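Local coordinates for protein triacylglycerol lipase (Clostridium botulinum, PDB 5AH1) that hydrolyses synthetic polyesters and probably also the ester bonds of triacylglycerols, at residues W129-A132 with C133-Y136; G198-E201 with E202-C205; E208-P212 with L213-G217. One frame throughout, in Å; residues are numbered along the deposited sequence. Where two conformers were deposited one is given.

How the contacts relate
All three contacts are local, made by side chains a few residues apart, yet they meet around two nearly parallel rings that touch near the zinc site. Contact 1 holds the zinc ligand Asp-130; the side chains of Glu-202 in contact 2 and Phe-214 in contact 3 lie about 9 Å from the metal. The rings are those of Trp-129 and Phe-214, planes about 10° apart, with CZ2 of Trp-129 3.4 Å from CE1 of Phe-214, while Ser-199 N probably donates to Phe-214 O (3.0 Å). The centres of contacts 2 and 3 are about 8 Å apart, and that of contact 1 lies about 16 Å from contact 2 and about 13 Å from contact 3.

Contact 1: residues W129-A132 with C133-Y136; sequences WDRA and CELY. With ZN (zinc ion), chain B.
Helix 128-140 presents the zinc ligand Asp-130 from its first turn; beside it Trp-129 meets Cys-133, one turn further along. Cys-133 SG sits obliquely to the indole, 4.0 Å from the centroid of the five-membered ring of Trp-129 and 33° off its normal: a sulfur-aromatic contact. The nearest ring atom is Trp-129 NE1, 3.6 Å from Cys-133 SG, but its N-H is given to the carbonyl of Tyr-146. Trp-129 holds CG anti to its backbone N (chi1 175°), which swings the indole along the helix to meet the sulfur. Underneath runs ordinary helical bonding, from Cys-133 N to Trp-129 O at 3.0 Å through to Tyr-136 N to Ala-132 O at 2.9 Å.

Asp-130 OD1 binds the zinc ion at 1.9 Å, and OD2 accepts from Gln-273, a second partner that fixes the turn of the carboxylate. Glu-134 runs extended beyond CG, beside the carbonyl of Asp-130, its CG 3.1 Å from Asp-130 O; its OE2 is bonded to Tyr-146 OH, and its OE1 accepts from Gly-123 N. The charged ends of Asp-130 and Glu-134 stay apart, OD2 to OE2 5.2 Å, and the metal would probably offset some of this negative charge. With His-150, His-156 and Asp-302, Asp-130 completes a two-histidine, two-aspartate zinc site, as in the related thermophilic Bacillus lipases.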
loop_
_atom_site.group_PDB
_atom_site.type_symbol
_atom_site.label_atom_id
_atom_site.label_comp_id
_atom_site.label_asym_id
_atom_site.label_seq_id
_atom_site.Cartn_x
_atom_site.Cartn_y
_atom_site.Cartn_z
ATOM N N TRP A 129 -11.461 2.312 2.520
ATOM C CA TRP A 129 -12.430 1.994 3.565
ATOM C C TRP A 129 -12.640 0.480 3.646
ATOM O O TRP A 129 -12.551 -0.137 4.721
ATOM C CB TRP A 129 -13.758 2.673 3.275
ATOM C CG TRP A 129 -14.861 2.318 4.244
ATOM C CD1 TRP A 129 -15.632 1.173 4.240
ATOM C CD2 TRP A 129 -15.335 3.107 5.353
ATOM N NE1 TRP A 129 -16.536 1.214 5.268
ATOM C CE2 TRP A 129 -16.381 2.387 5.959
ATOM C CE3 TRP A 129 -14.966 4.353 5.899
ATOM C CZ2 TRP A 129 -17.096 2.888 7.047
ATOM C CZ3 TRP A 129 -15.667 4.833 6.977
ATOM C CH2 TRP A 129 -16.708 4.101 7.550
ATOM N N ASP A 130 -12.920 -0.140 2.499
ATOM C CA ASP A 130 -13.214 -1.568 2.502
ATOM C C ASP A 130 -11.988 -2.343 3.001
ATOM O O ASP A 130 -12.108 -3.266 3.803
ATOM C CB ASP A 130 -13.615 -2.067 1.110
ATOM C CG ASP A 130 -14.996 -1.555 0.631
ATOM O OD1 ASP A 130 -15.649 -0.718 1.311
ATOM O OD2 ASP A 130 -15.431 -2.024 -0.451
ATOM N N ARG A 131 -10.817 -1.967 2.506
ATOM C CA ARG A 131 -9.574 -2.600 2.934
ATOM C C ARG A 131 -9.290 -2.431 4.422
ATOM O O ARG A 131 -8.770 -3.335 5.051
ATOM C CB ARG A 131 -8.426 -2.089 2.072
ATOM C CG ARG A 131 -8.503 -2.620 0.613
ATOM C CD ARG A 131 -7.595 -1.851 -0.322
ATOM N NE ARG A 131 -6.246 -1.622 0.203
ATOM C CZ ARG A 131 -5.130 -2.179 -0.262
ATOM N NH1 ARG A 131 -5.142 -3.161 -1.165
ATOM N NH2 ARG A 131 -3.975 -1.785 0.249
ATOM N N ALA A 132 -9.621 -1.276 4.978
ATOM C CA ALA A 132 -9.449 -1.061 6.407
ATOM C C ALA A 132 -10.371 -1.964 7.238
ATOM O O ALA A 132 -9.951 -2.512 8.256
ATOM C CB ALA A 132 -9.647 0.398 6.763
ATOM N N CYS A 133 -11.622 -2.116 6.801
ATOM C CA CYS A 133 -12.546 -3.014 7.472
ATOM C C CYS A 133 -12.052 -4.448 7.380
ATOM O O CYS A 133 -12.164 -5.216 8.331
ATOM C CB CYS A 133 -13.941 -2.908 6.854
ATOM S SG CYS A 133 -14.739 -1.277 7.052
ATOM N N GLU A 134 -11.522 -4.815 6.218
ATOM C CA GLU A 134 -10.950 -6.144 6.030
ATOM C C GLU A 134 -9.723 -6.334 6.920
ATOM O O GLU A 134 -9.546 -7.400 7.510
ATOM C CB GLU A 134 -10.628 -6.362 4.561
ATOM C CG GLU A 134 -11.899 -6.394 3.707
ATOM C CD GLU A 134 -11.661 -6.086 2.248
ATOM O OE1 GLU A 134 -10.500 -5.948 1.816
ATOM O OE2 GLU A 134 -12.666 -5.992 1.504
ATOM N N LEU A 135 -8.878 -5.313 7.014
ATOM C CA LEU A 135 -7.682 -5.376 7.847
ATOM C C LEU A 135 -8.023 -5.574 9.331
ATOM O O LEU A 135 -7.403 -6.387 10.027
ATOM C CB LEU A 135 -6.859 -4.106 7.648
ATOM C CG LEU A 135 -5.560 -3.997 8.432
ATOM C CD1 LEU A 135 -4.658 -5.191 8.178
ATOM C CD2 LEU A 135 -4.864 -2.696 8.061
ATOM N N TYR A 136 -9.026 -4.839 9.805
ATOM C CA TYR A 136 -9.540 -5.027 11.155
ATOM C C TYR A 136 -9.907 -6.489 11.422
ATOM O O TYR A 136 -9.419 -7.099 12.379
ATOM C CB TYR A 136 -10.732 -4.086 11.392
ATOM C CG TYR A 136 -11.430 -4.322 12.701
ATOM C CD1 TYR A 136 -10.964 -3.762 13.880
ATOM C CD2 TYR A 136 -12.562 -5.111 12.760
ATOM C CE1 TYR A 136 -11.604 -4.000 15.084
ATOM C CE2 TYR A 136 -13.203 -5.361 13.954
ATOM C CZ TYR A 136 -12.713 -4.810 15.120
ATOM O OH TYR A 136 -13.362 -5.047 16.309
HETATM ZN ZN ZN B . -17.234 -0.163 0.343
#

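Contact 2: residues G198-E201 with E202-C205; sequences GSEE and EINC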
loop_
_atom_site.group_PDB
_atom_site.type_symbol
_atom_site.label_atom_id
_atom_site.label_comp_id
_atom_site.label_asym_id
_atom_site.label_seq_id
_atom_site.Cartn_x
_atom_site.Cartn_y
_atom_site.Cartn_z
ATOM N N GLY A 198 -13.506 6.382 15.209
ATOM C CA GLY A 198 -14.740 5.818 14.693
ATOM C C GLY A 198 -15.291 6.515 13.452
ATOM O O GLY A 198 -14.582 7.269 12.783
ATOM N N SER A 199 -16.558 6.234 13.145
ATOM C CA SER A 199 -17.269 6.835 12.022
ATOM C C SER A 199 -18.608 7.375 12.492
ATOM O O SER A 199 -19.465 6.620 12.954
ATOM C CB SER A 199 -17.506 5.791 10.934
ATOM O OG SER A 199 -18.526 6.240 10.061
ATOM N N GLU A 200 -18.798 8.686 12.377
ATOM C CA GLU A 200 -20.052 9.309 12.789
ATOM C C GLU A 200 -21.226 8.753 11.991
ATOM O O GLU A 200 -22.302 8.514 12.537
ATOM C CB GLU A 200 -19.982 10.834 12.632
ATOM C CG GLU A 200 -18.959 11.524 13.540
ATOM C CD GLU A 200 -19.169 11.227 15.018
ATOM O OE1 GLU A 200 -20.315 11.350 15.499
ATOM O OE2 GLU A 200 -18.178 10.888 15.702
ATOM N N GLU A 201 -21.020 8.535 10.697
ATOM C CA GLU A 201 -22.106 8.018 9.858
ATOM C C GLU A 201 -22.565 6.661 10.362
ATOM O O GLU A 201 -23.764 6.399 10.445
ATOM C CB GLU A 201 -21.687 7.896 8.387
ATOM C CG GLU A 201 -21.284 9.201 7.740
ATOM C CD GLU A 201 -19.767 9.417 7.743
ATOM O OE1 GLU A 201 -19.142 9.301 8.822
ATOM O OE2 GLU A 201 -19.193 9.686 6.660
ATOM N N GLU A 202 -21.618 5.789 10.707
ATOM C CA GLU A 202 -21.998 4.481 11.212
ATOM C C GLU A 202 -22.628 4.568 12.604
ATOM O O GLU A 202 -23.614 3.894 12.893
ATOM C CB GLU A 202 -20.808 3.526 11.223
ATOM C CG GLU A 202 -20.220 3.228 9.868
ATOM C CD GLU A 202 -21.207 2.661 8.867
ATOM O OE1 GLU A 202 -22.228 2.049 9.263
ATOM O OE2 GLU A 202 -20.916 2.815 7.660
ATOM N N ILE A 203 -22.033 5.362 13.484
ATOM C CA ILE A 203 -22.541 5.494 14.840
ATOM C C ILE A 203 -23.977 5.999 14.836
ATOM O O ILE A 203 -24.798 5.545 15.637
ATOM C CB ILE A 203 -21.644 6.450 15.668
ATOM C CG1 ILE A 203 -20.287 5.803 15.957
ATOM C CG2 ILE A 203 -22.325 6.872 16.975
ATOM C CD1 ILE A 203 -19.239 6.803 16.414
ATOM N N ASN A 204 -24.278 6.952 13.954
ATOM C CA ASN A 204 -25.573 7.629 13.984
ATOM C C ASN A 204 -26.678 6.939 13.193
ATOM O O ASN A 204 -27.819 7.351 13.280
ATOM C CB ASN A 204 -25.437 9.074 13.487
ATOM C CG ASN A 204 -24.646 9.944 14.434
ATOM O OD1 ASN A 204 -24.585 9.676 15.630
ATOM N ND2 ASN A 204 -24.057 11.010 13.908
ATOM N N CYS A 205 -26.382 5.899 12.427
ATOM C CA CYS A 205 -27.434 5.343 11.580
ATOM C C CYS A 205 -28.322 4.337 12.308
ATOM O O CYS A 205 -29.348 3.926 11.771
ATOM C CB CYS A 205 -26.859 4.752 10.303
ATOM S SG CYS A 205 -26.052 3.190 10.538
HETATM O O HOH W 1 -22.386 10.701 17.154
#
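Glu-202 meets Ser-199 at the start of helix 200-204: its backbone N-H points at Ser-199 OG, 3.2 Å away and nearly straight at 167°. Ser-199 turns OG anti to its own backbone N (chi1 162°), under the first turn, where the hydroxyl can accept. The same hydroxyl gives its proton weakly to Glu-201 OE1 at 3.4 Å, so OG is engaged both ways. The side chain of Glu-202 bends at chi2, and its CG lies alongside the hydroxyl, 3.5 Å from Ser-199 OG. Beyond that bend the carboxylate leaves the helix: OE2 accepts from His-150 N and OE1 from Ala-149 N and Gln-207 NE2. Since His-150 is a zinc ligand, Glu-202 is a second-shell residue that ties this helix to the metal site.

Ile-203 follows with the first regular helical bond, from its N to Ser-199 O at 2.9 Å, and lays CG1 over that same carbonyl, 3.2 Å from Ser-199 O. The arrangement is a serine N-cap, the side-chain oxygen taking the N-H three residues on; Gly-198, with positive phi, joins this cap to the end of helix 183-197.

Asn-204 N donates to Glu-200 O at 2.9 Å. In one of two conformers of Glu-200, its carboxylate plane stands 66° from the amide of Asn-204, and a single water links the two groups, donating to Glu-200 OE1 (2.7 Å) and to Asn-204 OD1 (2.9 Å). Cys-205 closes the segment against Glu-148 and Ala-149 of helix 148-154.

Contact 3: residues E208-P212 with L213-G217; sequences ENISP and LFEGG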
loop_
_atom_site.group_PDB
_atom_site.type_symbol
_atom_site.label_atom_id
_atom_site.label_comp_id
_atom_site.label_asym_id
_atom_site.label_seq_id
_atom_site.Cartn_x
_atom_site.Cartn_y
_atom_site.Cartn_z
ATOM N N GLU A 208 -27.979 -2.452 13.834
ATOM C CA GLU A 208 -27.783 -3.503 14.823
ATOM C C GLU A 208 -26.345 -3.969 14.805
ATOM O O GLU A 208 -25.723 -4.144 13.738
ATOM C CB GLU A 208 -28.714 -4.699 14.567
ATOM C CG GLU A 208 -30.190 -4.421 14.788
ATOM C CD GLU A 208 -30.521 -4.042 16.224
ATOM O OE1 GLU A 208 -30.488 -4.913 17.121
ATOM O OE2 GLU A 208 -30.806 -2.859 16.468
ATOM N N ASN A 209 -25.805 -4.160 16.002
ATOM C CA ASN A 209 -24.483 -4.755 16.204
ATOM C C ASN A 209 -23.404 -4.094 15.375
ATOM O O ASN A 209 -22.679 -4.740 14.619
ATOM C CB ASN A 209 -24.543 -6.262 15.975
ATOM C CG ASN A 209 -25.461 -6.923 16.963
ATOM O OD1 ASN A 209 -25.186 -6.910 18.182
ATOM N ND2 ASN A 209 -26.552 -7.482 16.485
ATOM N N ILE A 210 -23.288 -2.780 15.543
ATOM C CA ILE A 210 -22.248 -2.018 14.868
ATOM C C ILE A 210 -20.883 -2.682 15.102
ATOM O O ILE A 210 -20.581 -3.204 16.181
ATOM C CB ILE A 210 -22.239 -0.544 15.357
ATOM C CG1 ILE A 210 -21.316 0.325 14.501
ATOM C CG2 ILE A 210 -21.886 -0.460 16.854
ATOM C CD1 ILE A 210 -21.414 1.804 14.827
ATOM N N SER A 211 -20.039 -2.682 14.084
ATOM C CA SER A 211 -18.670 -3.155 14.280
ATOM C C SER A 211 -17.970 -2.291 15.318
ATOM O O SER A 211 -18.045 -1.065 15.248
ATOM C CB SER A 211 -17.874 -3.073 12.983
ATOM O OG SER A 211 -16.533 -3.469 13.232
ATOM N N PRO A 212 -17.228 -2.910 16.254
ATOM C CA PRO A 212 -16.457 -2.099 17.204
ATOM C C PRO A 212 -15.520 -1.117 16.502
ATOM O O PRO A 212 -15.204 -0.062 17.068
ATOM C CB PRO A 212 -15.663 -3.145 17.985
ATOM C CG PRO A 212 -16.567 -4.371 17.972
ATOM C CD PRO A 212 -17.202 -4.347 16.596
ATOM N N LEU A 213 -15.064 -1.458 15.297
ATOM C CA LEU A 213 -14.184 -0.575 14.538
ATOM C C LEU A 213 -14.735 0.846 14.463
ATOM O O LEU A 213 -13.993 1.824 14.514
ATOM C CB LEU A 213 -13.941 -1.126 13.126
ATOM C CG LEU A 213 -13.076 -0.248 12.208
ATOM C CD1 LEU A 213 -11.698 0.014 12.840
ATOM C CD2 LEU A 213 -12.935 -0.878 10.835
ATOM N N PHE A 214 -16.041 0.971 14.297
ATOM C CA PHE A 214 -16.630 2.271 14.022
ATOM C C PHE A 214 -16.956 3.086 15.275
ATOM O O PHE A 214 -17.411 4.223 15.154
ATOM C CB PHE A 214 -17.888 2.113 13.155
ATOM C CG PHE A 214 -17.641 1.358 11.875
ATOM C CD1 PHE A 214 -16.625 1.742 11.012
ATOM C CD2 PHE A 214 -18.413 0.256 11.534
ATOM C CE1 PHE A 214 -16.375 1.044 9.855
ATOM C CE2 PHE A 214 -18.162 -0.442 10.372
ATOM C CZ PHE A 214 -17.142 -0.055 9.539
ATOM N N GLU A 215 -16.726 2.531 16.467
ATOM C CA GLU A 215 -17.132 3.226 17.688
ATOM C C GLU A 215 -16.087 4.204 18.216
ATOM O O GLU A 215 -16.436 5.118 18.952
ATOM C CB GLU A 215 -17.592 2.214 18.745
ATOM C CG GLU A 215 -18.858 1.458 18.324
ATOM C CD GLU A 215 -19.443 0.543 19.403
ATOM O OE1 GLU A 215 -18.735 -0.376 19.868
ATOM O OE2 GLU A 215 -20.623 0.726 19.783
ATOM N N GLY A 216 -14.842 4.059 17.777
ATOM C CA GLY A 216 -13.750 4.882 18.265
ATOM C C GLY A 216 -13.219 4.455 19.618
ATOM O O GLY A 216 -13.725 3.510 20.228
ATOM N N GLY A 217 -12.195 5.162 20.081
ATOM C CA GLY A 217 -11.654 4.989 21.416
ATOM C C GLY A 217 -10.605 3.906 21.547
ATOM O O GLY A 217 -10.237 3.564 22.664
#
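Two overlapping turns set the backbone from Ser-211 to Glu-215, Phe-214 N donating to Ser-211 O at 3.0 Å and Glu-215 N to Pro-212 O at 3.1 Å, both donors standing well above the carbonyl planes. An ST turn opens them: Ser-211 OG accepts from Leu-213 N at 3.2 Å, a bond bent to 147°. Pro-212 lies between the two and has no N-H of its own. In the fold, this is the irregular connection that leads from helix 200-204 to strand 221-227 of the parallel alpha/beta-hydrolase sheet.

The side chains gather on Phe-214. Ser-211 CB approaches the ring obliquely, 3.7 Å from Phe-214 CD2, whereas Ile-210 comes from another direction: its CG1 lies at the ring edge, near the ring plane, and its CD1 packs on the side-chain root, 3.9 Å from Phe-214 CB. Ile-210 has CG1 anti to its backbone N (chi1 -171°), which sends that branch toward the phenylalanine and turns CG2 to Glu-215.

Around this group, helix 128-140 supplies Tyr-136, which touches Ser-211, Pro-212 and Leu-213, and helix 183-197 covers Leu-213 with Leu-191, Leu-194 and Leu-195. Pro-212 O also accepts from Lys-218 NZ, so this carbonyl is gripped by two donors. On the outer side the extended chain of Glu-215 crosses Ile-210 at an angle, its CG 3.9 Å from Ile-210 CG2 and its OE2 3.4 Å from that same methyl.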